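Local coordinates for protein ethylbenzene dehydrogenase beta-subunit (Aromatoleum aromaticum, PDB 2IVF) that carries three 4Fe-4S clusters and one 3Fe-4S cluster as the ferredoxin-like subunit of a three-chain dehydrogenase, and probably passes electrons between its partner subunits, at residues B[23-29]-B[231-235]; B[89-95]-B[124-130]; B[312-317]-B[328-332]. All blocks are in the same frame, centred on the assembly; numbering follows the deposited sequence.

All three contacts are mainly buried, but their chemistry differs with place. Interaction 1, its centre about 12 Å from the chain's centre, joins the end of an inner strand, and the cluster-binding turn after it, to the 231-235 loop through an iron ligand, hydrogen bonds and apolar packing. Interaction 2, nested within the loop that interaction 1 closes, packs two beta turns with aromatic rings and bridging waters. Interaction 3, the most peripheral at about 23 Å between the same centres, is apolar helix packing with partly exposed residues at its edge and a phosphate on its flank. Interactions 1 and 3 touch, since K27 NZ probably hydrogen-bonds to L332 O (3.1 Å). Each contact also borders the alpha subunit.

Interaction 1: residues B[23-29]-B[231-235]; sequences IDLNKCL and PGRVR. With SF4 (iron/sulfur cluster), chain T.
K27 reaches over the 231-235 loop with its whole side chain. Its CB presses on V234 CG2 at 3.4 Å, tighter than usual for two carbons. CG leads on without a close partner across the contact, CD passes R233 O, and a bend at chi3 (85°) then turns CE to the carbonyl oxygens of both G232 and R233. At the tip, NZ donates to R233 O at 2.8 Å from well above the carbonyl plane. The ammonium group also forms a salt bridge with E270 of the alpha subunit, whose carboxylate is shared with R233, so the two neighbouring cations have a common counter-charge. A water donates to both K27 O and G232 O, bridging the two backbones. L29 CD2 lies 3.6 Å from G232 CA and also packs on the cluster sulfur S2.

C28 SG, anti to the backbone N (chi1 -179°), binds iron FE1 of the SF4 at 2.3 Å, and V234 CG2 is packed among K27, C28 and sulfur S2. R235 brings NE to 3.3 Å from S4, the sulfur lying at the edge of the guanidinium plane. I23 CD1 covers one face of the same group, while N227 and N54 bond its NH1 and NH2. D24 N donates to V234 O (2.9 Å), next to the antiparallel non-hydrogen-bonded pair I23-R235. These residues join strand 19-24 to the start of strand 235-239, with strand 270-273 on the other side of 19-24, strand 141-149 packed against L25 and C28, and helix 33-42 touching P231 and R235.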
loop_
_atom_site.group_PDB
_atom_site.type_symbol
_atom_site.label_atom_id
_atom_site.label_comp_id
_atom_site.label_asym_id
_atom_site.label_seq_id
_atom_site.Cartn_x
_atom_site.Cartn_y
_atom_site.Cartn_z
ATOM N N ILE B 23 19.567 -8.352 -5.155
ATOM C CA ILE B 23 18.343 -7.991 -4.403
ATOM C C ILE B 23 18.586 -8.291 -2.948
ATOM O O ILE B 23 18.912 -9.416 -2.603
ATOM C CB ILE B 23 17.143 -8.835 -4.882
ATOM C CG1 ILE B 23 16.953 -8.599 -6.396
ATOM C CG2 ILE B 23 15.881 -8.601 -3.993
ATOM C CD1 ILE B 23 15.782 -9.357 -7.069
ATOM N N ASP B 24 18.474 -7.283 -2.094
ATOM C CA ASP B 24 18.818 -7.432 -0.674
ATOM C C ASP B 24 17.552 -7.766 0.058
ATOM O O ASP B 24 16.736 -6.897 0.312
ATOM C CB ASP B 24 19.431 -6.143 -0.107
ATOM C CG ASP B 24 19.927 -6.320 1.311
ATOM O OD1 ASP B 24 19.508 -7.322 1.983
ATOM O OD2 ASP B 24 20.709 -5.459 1.771
ATOM N N LEU B 25 17.419 -9.014 0.495
ATOM C CA LEU B 25 16.172 -9.446 1.108
ATOM C C LEU B 25 15.979 -8.850 2.466
ATOM O O LEU B 25 14.852 -8.853 2.965
ATOM C CB LEU B 25 16.101 -10.957 1.179
ATOM C CG LEU B 25 16.163 -11.624 -0.202
ATOM C CD1 LEU B 25 16.194 -13.103 -0.103
ATOM C CD2 LEU B 25 14.937 -11.178 -1.075
ATOM N N ASN B 26 17.049 -8.361 3.087
ATOM C CA ASN B 26 16.869 -7.622 4.342
ATOM C C ASN B 26 16.098 -6.340 4.198
ATOM O O ASN B 26 15.479 -5.859 5.167
ATOM C CB ASN B 26 18.232 -7.351 4.955
ATOM C CG ASN B 26 18.891 -8.585 5.320
ATOM O OD1 ASN B 26 18.476 -9.237 6.308
ATOM N ND2 ASN B 26 19.864 -9.022 4.496
ATOM N N LYS B 27 16.165 -5.745 3.022
ATOM C CA LYS B 27 15.593 -4.426 2.789
ATOM C C LYS B 27 14.216 -4.474 2.164
ATOM O O LYS B 27 13.545 -3.448 2.122
ATOM C CB LYS B 27 16.541 -3.561 1.929
ATOM C CG LYS B 27 17.903 -3.288 2.630
ATOM C CD LYS B 27 18.834 -2.397 1.784
ATOM C CE LYS B 27 18.544 -0.912 2.008
ATOM N NZ LYS B 27 19.354 -0.003 1.134
ATOM N N CYS B 28 13.813 -5.637 1.630
ATOM C CA CYS B 28 12.601 -5.724 0.875
ATOM C C CYS B 28 11.410 -5.685 1.787
ATOM O O CYS B 28 11.360 -6.390 2.765
ATOM C CB CYS B 28 12.528 -6.971 -0.034
ATOM S SG CYS B 28 11.011 -7.003 -0.968
ATOM N N LEU B 29 10.490 -4.789 1.469
ATOM C CA LEU B 29 9.288 -4.602 2.259
ATOM C C LEU B 29 8.004 -5.089 1.578
ATOM O O LEU B 29 6.892 -4.830 2.050
ATOM C CB LEU B 29 9.162 -3.149 2.683
ATOM C CG LEU B 29 9.156 -2.144 1.543
ATOM C CD1 LEU B 29 8.216 -1.092 1.861
ATOM C CD2 LEU B 29 10.585 -1.552 1.331
ATOM N N PRO B 231 11.470 1.499 -3.961
ATOM C CA PRO B 231 11.615 2.437 -2.873
ATOM C C PRO B 231 12.397 1.938 -1.690
ATOM O O PRO B 231 12.844 2.749 -0.885
ATOM C CB PRO B 231 10.198 2.730 -2.447
ATOM C CG PRO B 231 9.307 2.033 -3.374
ATOM C CD PRO B 231 10.082 1.051 -4.117
ATOM N N GLY B 232 12.491 0.628 -1.527
ATOM C CA GLY B 232 13.226 0.056 -0.427
ATOM C C GLY B 232 14.737 0.136 -0.599
ATOM O O GLY B 232 15.466 -0.141 0.345
ATOM N N ARG B 233 15.187 0.547 -1.772
ATOM C CA ARG B 233 16.610 0.694 -2.097
ATOM C C ARG B 233 17.330 -0.653 -1.898
ATOM O O ARG B 233 18.461 -0.721 -1.429
ATOM C CB ARG B 233 17.241 1.842 -1.280
ATOM C CG ARG B 233 16.357 3.132 -1.263
ATOM C CD ARG B 233 16.825 4.193 -0.307
ATOM N NE ARG B 233 17.873 5.103 -0.793
ATOM C CZ ARG B 233 19.199 4.935 -0.617
ATOM N NH1 ARG B 233 19.705 3.913 0.074
ATOM N NH2 ARG B 233 20.019 5.851 -1.066
ATOM N N VAL B 234 16.639 -1.685 -2.359
ATOM C CA VAL B 234 16.990 -3.095 -2.214
ATOM C C VAL B 234 17.870 -3.585 -3.341
ATOM O O VAL B 234 18.556 -4.596 -3.218
ATOM C CB VAL B 234 15.625 -3.824 -2.259
ATOM C CG1 VAL B 234 15.685 -5.245 -2.653
ATOM C CG2 VAL B 234 14.862 -3.484 -0.999
ATOM N N ARG B 235 17.797 -2.883 -4.463
ATOM C CA ARG B 235 18.238 -3.393 -5.735
ATOM C C ARG B 235 19.542 -2.730 -6.167
ATOM O O ARG B 235 19.677 -1.528 -6.092
ATOM C CB ARG B 235 17.205 -3.053 -6.785
ATOM C CG ARG B 235 15.802 -3.560 -6.575
ATOM C CD ARG B 235 15.748 -4.997 -6.717
ATOM N NE ARG B 235 14.375 -5.452 -6.770
ATOM C CZ ARG B 235 13.748 -5.899 -7.866
ATOM N NH1 ARG B 235 14.333 -5.940 -9.043
ATOM N NH2 ARG B 235 12.501 -6.322 -7.761
HETATM FE FE1 SF4 T . 10.910 -5.275 -2.447
HETATM FE FE2 SF4 T . 10.090 -4.698 -4.998
HETATM FE FE3 SF4 T . 11.798 -3.098 -3.673
HETATM FE FE4 SF4 T . 9.216 -3.098 -2.877
HETATM S S1 SF4 T . 9.983 -2.421 -4.885
HETATM S S2 SF4 T . 11.078 -3.167 -1.544
HETATM S S3 SF4 T . 8.753 -5.306 -3.235
HETATM S S4 SF4 T . 12.183 -5.286 -4.326
HETATM O O HOH W 1 14.569 -1.074 2.824
#

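Interaction 2: residues B[89-95]-B[124-130]; sequences IDSGDDF and PAWGYNW
F95 and P124 form the close-packed half of this contact. The proline ring lies over one face of the phenyl, with P124 CG 3.9 Å from the ring centroid and 23° off the normal, a CH-pi contact displaced toward the rim; P124 CB approaches F95 CE1 to 3.4 Å. At the ring edge, in its plane, W126 O sits 3.3 Å from F95 CZ. Because G127 has no side chain, its CA can lie right beside that same corner of the phenyl, and W130 CZ3 adds an oblique contact. The backbones are joined by Y128 N donating to G92 O at 3.0 Å, where the two glycines and Y128 bring the chains close. A water donates to both D93 OD2 and W126 O, the two oxygens at the F95 ring edge.

The I89 side is looser. I89 CG2 leans on W126 CB at 3.7 Å, and I89 O faces the indole edge near CD1. With CG anti to the backbone N (chi1 -178°), W126 swings its indole alongside the 89-92 turn, but NE1 reaches D90 O only through a second water, to which it donates at 2.7 Å. R66 lies along this flank, with a salt bridge to D90 and a cation-pi contact with W126.

Beyond the contact, the Y128 hydroxyl bonds to Q32 and V56, which line an SF4 pocket, while R869 of the alpha subunit makes a cation-pi contact with W130. The arrangement is turn-on-turn packing: a type I turn at 89-92 meets a type II turn at 127-130, joining two long loops between the cluster core and the alpha subunit.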
loop_
_atom_site.group_PDB
_atom_site.type_symbol
_atom_site.label_atom_id
_atom_site.label_comp_id
_atom_site.label_asym_id
_atom_site.label_seq_id
_atom_site.Cartn_x
_atom_site.Cartn_y
_atom_site.Cartn_z
ATOM N N ILE B 89 -4.108 -19.571 -14.040
ATOM C CA ILE B 89 -4.251 -19.401 -12.589
ATOM C C ILE B 89 -2.903 -19.503 -11.913
ATOM O O ILE B 89 -2.574 -18.639 -11.101
ATOM C CB ILE B 89 -5.281 -20.374 -11.960
ATOM C CG1 ILE B 89 -6.679 -20.029 -12.471
ATOM C CG2 ILE B 89 -5.320 -20.284 -10.411
ATOM C CD1 ILE B 89 -7.637 -21.162 -12.292
ATOM N N ASP B 90 -2.103 -20.510 -12.266
ATOM C CA ASP B 90 -0.744 -20.642 -11.702
ATOM C C ASP B 90 0.029 -19.334 -11.903
ATOM O O ASP B 90 0.830 -18.925 -11.052
ATOM C CB ASP B 90 0.065 -21.755 -12.377
ATOM C CG ASP B 90 -0.410 -23.145 -12.061
ATOM O OD1 ASP B 90 -0.970 -23.375 -10.975
ATOM O OD2 ASP B 90 -0.178 -24.039 -12.917
ATOM N N SER B 91 -0.221 -18.678 -13.049
ATOM C CA SER B 91 0.488 -17.503 -13.457
ATOM C C SER B 91 -0.132 -16.237 -12.902
ATOM O O SER B 91 0.178 -15.130 -13.338
ATOM C CB SER B 91 0.569 -17.467 -14.989
ATOM O OG SER B 91 1.159 -18.679 -15.452
ATOM N N GLY B 92 -1.047 -16.401 -11.958
ATOM C CA GLY B 92 -1.576 -15.267 -11.208
ATOM C C GLY B 92 -2.924 -14.764 -11.695
ATOM O O GLY B 92 -3.492 -13.859 -11.089
ATOM N N ASP B 93 -3.410 -15.327 -12.807
ATOM C CA ASP B 93 -4.730 -15.023 -13.344
ATOM C C ASP B 93 -4.675 -13.589 -13.847
ATOM O O ASP B 93 -3.606 -13.019 -13.960
ATOM C CB ASP B 93 -5.814 -15.184 -12.269
ATOM C CG ASP B 93 -7.187 -15.619 -12.842
ATOM O OD1 ASP B 93 -7.711 -14.935 -13.763
ATOM O OD2 ASP B 93 -7.736 -16.624 -12.332
ATOM N N ASP B 94 -5.843 -13.025 -14.145
ATOM C CA ASP B 94 -5.963 -11.643 -14.609
ATOM C C ASP B 94 -7.378 -11.258 -14.174
ATOM O O ASP B 94 -8.343 -11.245 -14.969
ATOM C CB ASP B 94 -5.757 -11.552 -16.115
ATOM C CG ASP B 94 -6.017 -10.154 -16.673
ATOM O OD1 ASP B 94 -5.857 -9.172 -15.942
ATOM O OD2 ASP B 94 -6.378 -10.070 -17.867
ATOM N N PHE B 95 -7.507 -11.006 -12.873
ATOM C CA PHE B 95 -8.829 -10.874 -12.263
ATOM C C PHE B 95 -9.631 -9.787 -12.950
ATOM O O PHE B 95 -9.120 -8.702 -13.211
ATOM C CB PHE B 95 -8.731 -10.511 -10.798
ATOM C CG PHE B 95 -8.243 -11.616 -9.902
ATOM C CD1 PHE B 95 -8.081 -12.919 -10.343
ATOM C CD2 PHE B 95 -7.954 -11.327 -8.573
ATOM C CE1 PHE B 95 -7.630 -13.889 -9.502
ATOM C CE2 PHE B 95 -7.495 -12.320 -7.740
ATOM C CZ PHE B 95 -7.349 -13.579 -8.210
ATOM N N PRO B 124 -12.173 -16.474 -7.892
ATOM C CA PRO B 124 -10.850 -17.075 -7.865
ATOM C C PRO B 124 -10.607 -17.762 -6.547
ATOM O O PRO B 124 -11.096 -17.319 -5.518
ATOM C CB PRO B 124 -9.918 -15.882 -8.031
ATOM C CG PRO B 124 -10.677 -14.683 -7.515
ATOM C CD PRO B 124 -12.143 -15.004 -7.738
ATOM N N ALA B 125 -9.875 -18.860 -6.584
ATOM C CA ALA B 125 -9.418 -19.498 -5.371
ATOM C C ALA B 125 -7.898 -19.410 -5.293
ATOM O O ALA B 125 -7.254 -20.011 -4.404
ATOM C CB ALA B 125 -9.915 -20.979 -5.343
ATOM N N TRP B 126 -7.321 -18.690 -6.257
ATOM C CA TRP B 126 -5.926 -18.387 -6.284
ATOM C C TRP B 126 -5.746 -17.187 -7.201
ATOM O O TRP B 126 -6.651 -16.814 -7.967
ATOM C CB TRP B 126 -5.121 -19.580 -6.775
ATOM C CG TRP B 126 -3.667 -19.340 -6.776
ATOM C CD1 TRP B 126 -2.890 -19.014 -7.853
ATOM C CD2 TRP B 126 -2.792 -19.360 -5.641
ATOM N NE1 TRP B 126 -1.584 -18.853 -7.464
ATOM C CE2 TRP B 126 -1.501 -19.037 -6.105
ATOM C CE3 TRP B 126 -2.971 -19.610 -4.276
ATOM C CZ2 TRP B 126 -0.425 -18.952 -5.263
ATOM C CZ3 TRP B 126 -1.890 -19.575 -3.456
ATOM C CH2 TRP B 126 -0.632 -19.256 -3.936
ATOM N N GLY B 127 -4.596 -16.556 -7.065
ATOM C CA GLY B 127 -4.165 -15.516 -7.965
ATOM C C GLY B 127 -2.769 -15.058 -7.589
ATOM O O GLY B 127 -2.154 -15.561 -6.632
ATOM N N TYR B 128 -2.283 -14.067 -8.319
ATOM C CA TYR B 128 -0.978 -13.479 -8.058
ATOM C C TYR B 128 -0.929 -13.048 -6.589
ATOM O O TYR B 128 -1.835 -12.345 -6.127
ATOM C CB TYR B 128 -0.779 -12.250 -8.953
ATOM C CG TYR B 128 0.531 -11.567 -8.654
ATOM C CD1 TYR B 128 1.729 -12.174 -8.956
ATOM C CD2 TYR B 128 0.568 -10.374 -7.958
ATOM C CE1 TYR B 128 2.947 -11.567 -8.636
ATOM C CE2 TYR B 128 1.765 -9.744 -7.643
ATOM C CZ TYR B 128 2.957 -10.365 -7.957
ATOM O OH TYR B 128 4.138 -9.738 -7.642
ATOM N N ASN B 129 0.107 -13.480 -5.868
ATOM C CA ASN B 129 0.370 -13.016 -4.516
ATOM C C ASN B 129 -0.764 -13.360 -3.553
ATOM O O ASN B 129 -1.013 -12.667 -2.573
ATOM C CB ASN B 129 0.634 -11.499 -4.526
ATOM C CG ASN B 129 1.334 -11.035 -3.283
ATOM O OD1 ASN B 129 2.060 -11.820 -2.670
ATOM N ND2 ASN B 129 1.103 -9.785 -2.865
ATOM N N TRP B 130 -1.430 -14.473 -3.833
ATOM C CA TRP B 130 -2.617 -14.884 -3.044
ATOM C C TRP B 130 -2.184 -15.225 -1.619
ATOM O O TRP B 130 -2.957 -15.000 -0.655
ATOM C CB TRP B 130 -3.223 -16.118 -3.692
ATOM C CG TRP B 130 -4.475 -16.592 -3.103
ATOM C CD1 TRP B 130 -4.628 -17.526 -2.151
ATOM C CD2 TRP B 130 -5.796 -16.185 -3.494
ATOM N NE1 TRP B 130 -5.966 -17.719 -1.905
ATOM C CE2 TRP B 130 -6.697 -16.897 -2.710
ATOM C CE3 TRP B 130 -6.287 -15.274 -4.434
ATOM C CZ2 TRP B 130 -8.090 -16.747 -2.830
ATOM C CZ3 TRP B 130 -7.670 -15.057 -4.495
ATOM C CH2 TRP B 130 -8.549 -15.808 -3.722
HETATM O O HOH W 2 -0.009 -17.118 -8.889
HETATM O O HOH W 3 -8.109 -17.862 -10.024
#

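Interaction 3: residues B[312-317]-B[328-332]. With PO4 (phosphate ion), chain P.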
loop_
_atom_site.group_PDB
_atom_site.type_symbol
_atom_site.label_atom_id
_atom_site.label_comp_id
_atom_site.label_asym_id
_atom_site.label_seq_id
_atom_site.Cartn_x
_atom_site.Cartn_y
_atom_site.Cartn_z
ATOM N N VAL B 312 28.860 -13.023 8.081
ATOM C CA VAL B 312 29.534 -11.842 7.517
ATOM C C VAL B 312 28.622 -10.628 7.763
ATOM O O VAL B 312 29.091 -9.577 8.188
ATOM C CB VAL B 312 29.809 -12.044 6.029
ATOM C CG1 VAL B 312 30.322 -10.721 5.331
ATOM C CG2 VAL B 312 30.803 -13.173 5.824
ATOM N N LEU B 313 27.333 -10.752 7.465
ATOM C CA LEU B 313 26.411 -9.647 7.667
ATOM C C LEU B 313 26.423 -9.203 9.122
ATOM O O LEU B 313 26.461 -8.011 9.407
ATOM C CB LEU B 313 24.996 -10.006 7.276
ATOM C CG LEU B 313 24.753 -10.210 5.768
ATOM C CD1 LEU B 313 23.418 -10.816 5.506
ATOM C CD2 LEU B 313 24.884 -8.865 5.030
ATOM N N HIS B 314 26.381 -10.161 10.031
ATOM C CA HIS B 314 26.349 -9.811 11.443
ATOM C C HIS B 314 27.660 -9.223 11.866
ATOM O O HIS B 314 27.667 -8.260 12.618
ATOM C CB HIS B 314 25.900 -10.998 12.272
ATOM C CG HIS B 314 24.440 -11.298 12.110
ATOM N ND1 HIS B 314 23.446 -10.466 12.604
ATOM C CD2 HIS B 314 23.798 -12.288 11.444
ATOM C CE1 HIS B 314 22.263 -10.958 12.285
ATOM N NE2 HIS B 314 22.447 -12.056 11.568
ATOM N N THR B 315 28.786 -9.750 11.355
ATOM C CA THR B 315 30.083 -9.240 11.749
ATOM C C THR B 315 30.227 -7.796 11.264
ATOM O O THR B 315 30.645 -6.890 12.010
ATOM C CB THR B 315 31.207 -10.105 11.190
ATOM O OG1 THR B 315 31.078 -11.383 11.796
ATOM C CG2 THR B 315 32.581 -9.573 11.556
ATOM N N GLU B 316 29.873 -7.583 10.016
ATOM C CA GLU B 316 30.086 -6.279 9.391
ATOM C C GLU B 316 29.184 -5.255 10.037
ATOM O O GLU B 316 29.582 -4.103 10.253
ATOM C CB GLU B 316 29.858 -6.367 7.902
ATOM C CG GLU B 316 31.013 -7.079 7.167
ATOM C CD GLU B 316 32.382 -6.545 7.536
ATOM O OE1 GLU B 316 32.546 -5.328 7.638
ATOM O OE2 GLU B 316 33.316 -7.352 7.723
ATOM N N ARG B 317 27.973 -5.665 10.347
ATOM C CA ARG B 317 27.068 -4.799 11.051
ATOM C C ARG B 317 27.652 -4.406 12.409
ATOM O O ARG B 317 27.615 -3.251 12.791
ATOM C CB ARG B 317 25.752 -5.508 11.203
ATOM C CG ARG B 317 24.748 -4.719 11.920
ATOM C CD ARG B 317 23.404 -5.418 11.885
ATOM N NE ARG B 317 22.462 -4.658 12.682
ATOM C CZ ARG B 317 21.473 -5.190 13.378
ATOM N NH1 ARG B 317 21.331 -6.511 13.482
ATOM N NH2 ARG B 317 20.655 -4.377 14.017
ATOM N N LEU B 328 31.007 -3.173 3.482
ATOM C CA LEU B 328 29.862 -3.976 3.149
ATOM C C LEU B 328 28.624 -3.251 3.557
ATOM O O LEU B 328 27.685 -3.140 2.781
ATOM C CB LEU B 328 29.879 -5.358 3.824
ATOM C CG LEU B 328 28.628 -6.196 3.518
ATOM C CD1 LEU B 328 28.434 -6.462 1.985
ATOM C CD2 LEU B 328 28.666 -7.496 4.269
ATOM N N MET B 329 28.600 -2.752 4.782
ATOM C CA MET B 329 27.457 -1.992 5.219
ATOM C C MET B 329 27.276 -0.717 4.412
ATOM O O MET B 329 26.167 -0.331 4.174
ATOM C CB MET B 329 27.496 -1.746 6.705
ATOM C CG MET B 329 27.465 -3.078 7.470
ATOM S SD MET B 329 25.818 -3.834 7.419
ATOM C CE MET B 329 26.171 -5.532 6.921
ATOM N N ASP B 330 28.361 -0.096 3.992
ATOM C CA ASP B 330 28.270 1.104 3.169
ATOM C C ASP B 330 27.564 0.778 1.855
ATOM O O ASP B 330 26.696 1.526 1.383
ATOM C CB ASP B 330 29.669 1.624 2.857
ATOM C CG ASP B 330 30.349 2.324 4.033
ATOM O OD1 ASP B 330 29.711 2.717 5.013
ATOM O OD2 ASP B 330 31.575 2.548 3.935
ATOM N N LEU B 331 27.937 -0.366 1.270
ATOM C CA LEU B 331 27.374 -0.861 0.011
ATOM C C LEU B 331 25.909 -1.202 0.172
ATOM O O LEU B 331 25.098 -0.898 -0.697
ATOM C CB LEU B 331 28.136 -2.087 -0.485
ATOM C CG LEU B 331 29.554 -1.846 -0.952
ATOM C CD1 LEU B 331 30.245 -3.183 -1.212
ATOM C CD2 LEU B 331 29.528 -0.955 -2.198
ATOM N N LEU B 332 25.554 -1.835 1.293
ATOM C CA LEU B 332 24.237 -2.329 1.424
ATOM C C LEU B 332 23.291 -1.188 1.813
ATOM O O LEU B 332 22.133 -1.228 1.491
ATOM C CB LEU B 332 24.159 -3.459 2.455
ATOM C CG LEU B 332 24.822 -4.776 2.099
ATOM C CD1 LEU B 332 24.732 -5.750 3.324
ATOM C CD2 LEU B 332 24.281 -5.441 0.803
HETATM P P PO4 P . 24.645 -8.049 14.789
HETATM O O1 PO4 P . 25.932 -7.415 14.268
HETATM O O2 PO4 P . 23.712 -8.267 13.591
HETATM O O3 PO4 P . 24.929 -9.378 15.476
HETATM O O4 PO4 P . 23.997 -7.099 15.775
#
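L328 opens the contact by setting its CD2 methyl among three side chains of the facing helix: V312 CG1 and E316 CG, each 3.8 Å away, and, slightly farther, L313 CD2. The aliphatic part of E316 crosses the leucine at about a right angle, leaving its carboxylate to bond with S326 and N319 at the helix junction.

M329 follows. Its chain is bent at both chi2 (-74°) and chi3, which folds it along the neighbouring helix: CG lies 3.6 Å from E316 O, SD passes the R317 backbone with R317 CB at 4.1 Å, and CE ends 3.5 Å from L313 O. That oxygen already accepts the helical hydrogen bond from R317 N, so the methyl merely packs against it. D330 and L331 take no part, L331 packing on helix 246-253; L332 then completes the row, its CD1 meeting L313 CD2 at 3.6 Å. L313 is thus touched by all three residues. L250 and V273 continue the apolar packing beyond L328 and L332, and Y273 of the alpha subunit covers M329 and L332.

Away from this seam, the 312-317 helix holds a phosphate, probably from the crystallisation liquor. R317, extended from CG to NE, donates through NH1 to phosphate O2 at 3.0 Å; H314 ND1 approaches the same oxygen at a doubtfully short distance, and R321 adds another bond. R317 NE also donates to R272 O of the alpha subunit, and NH2 makes a salt bridge with D293 of that chain. Consecutive helices 306-321 and 327-333 pack nearly crosswise here, their local axes 10.0 Å apart at 101°, as an orthogonal helix pair with an apolar interface and a short connection.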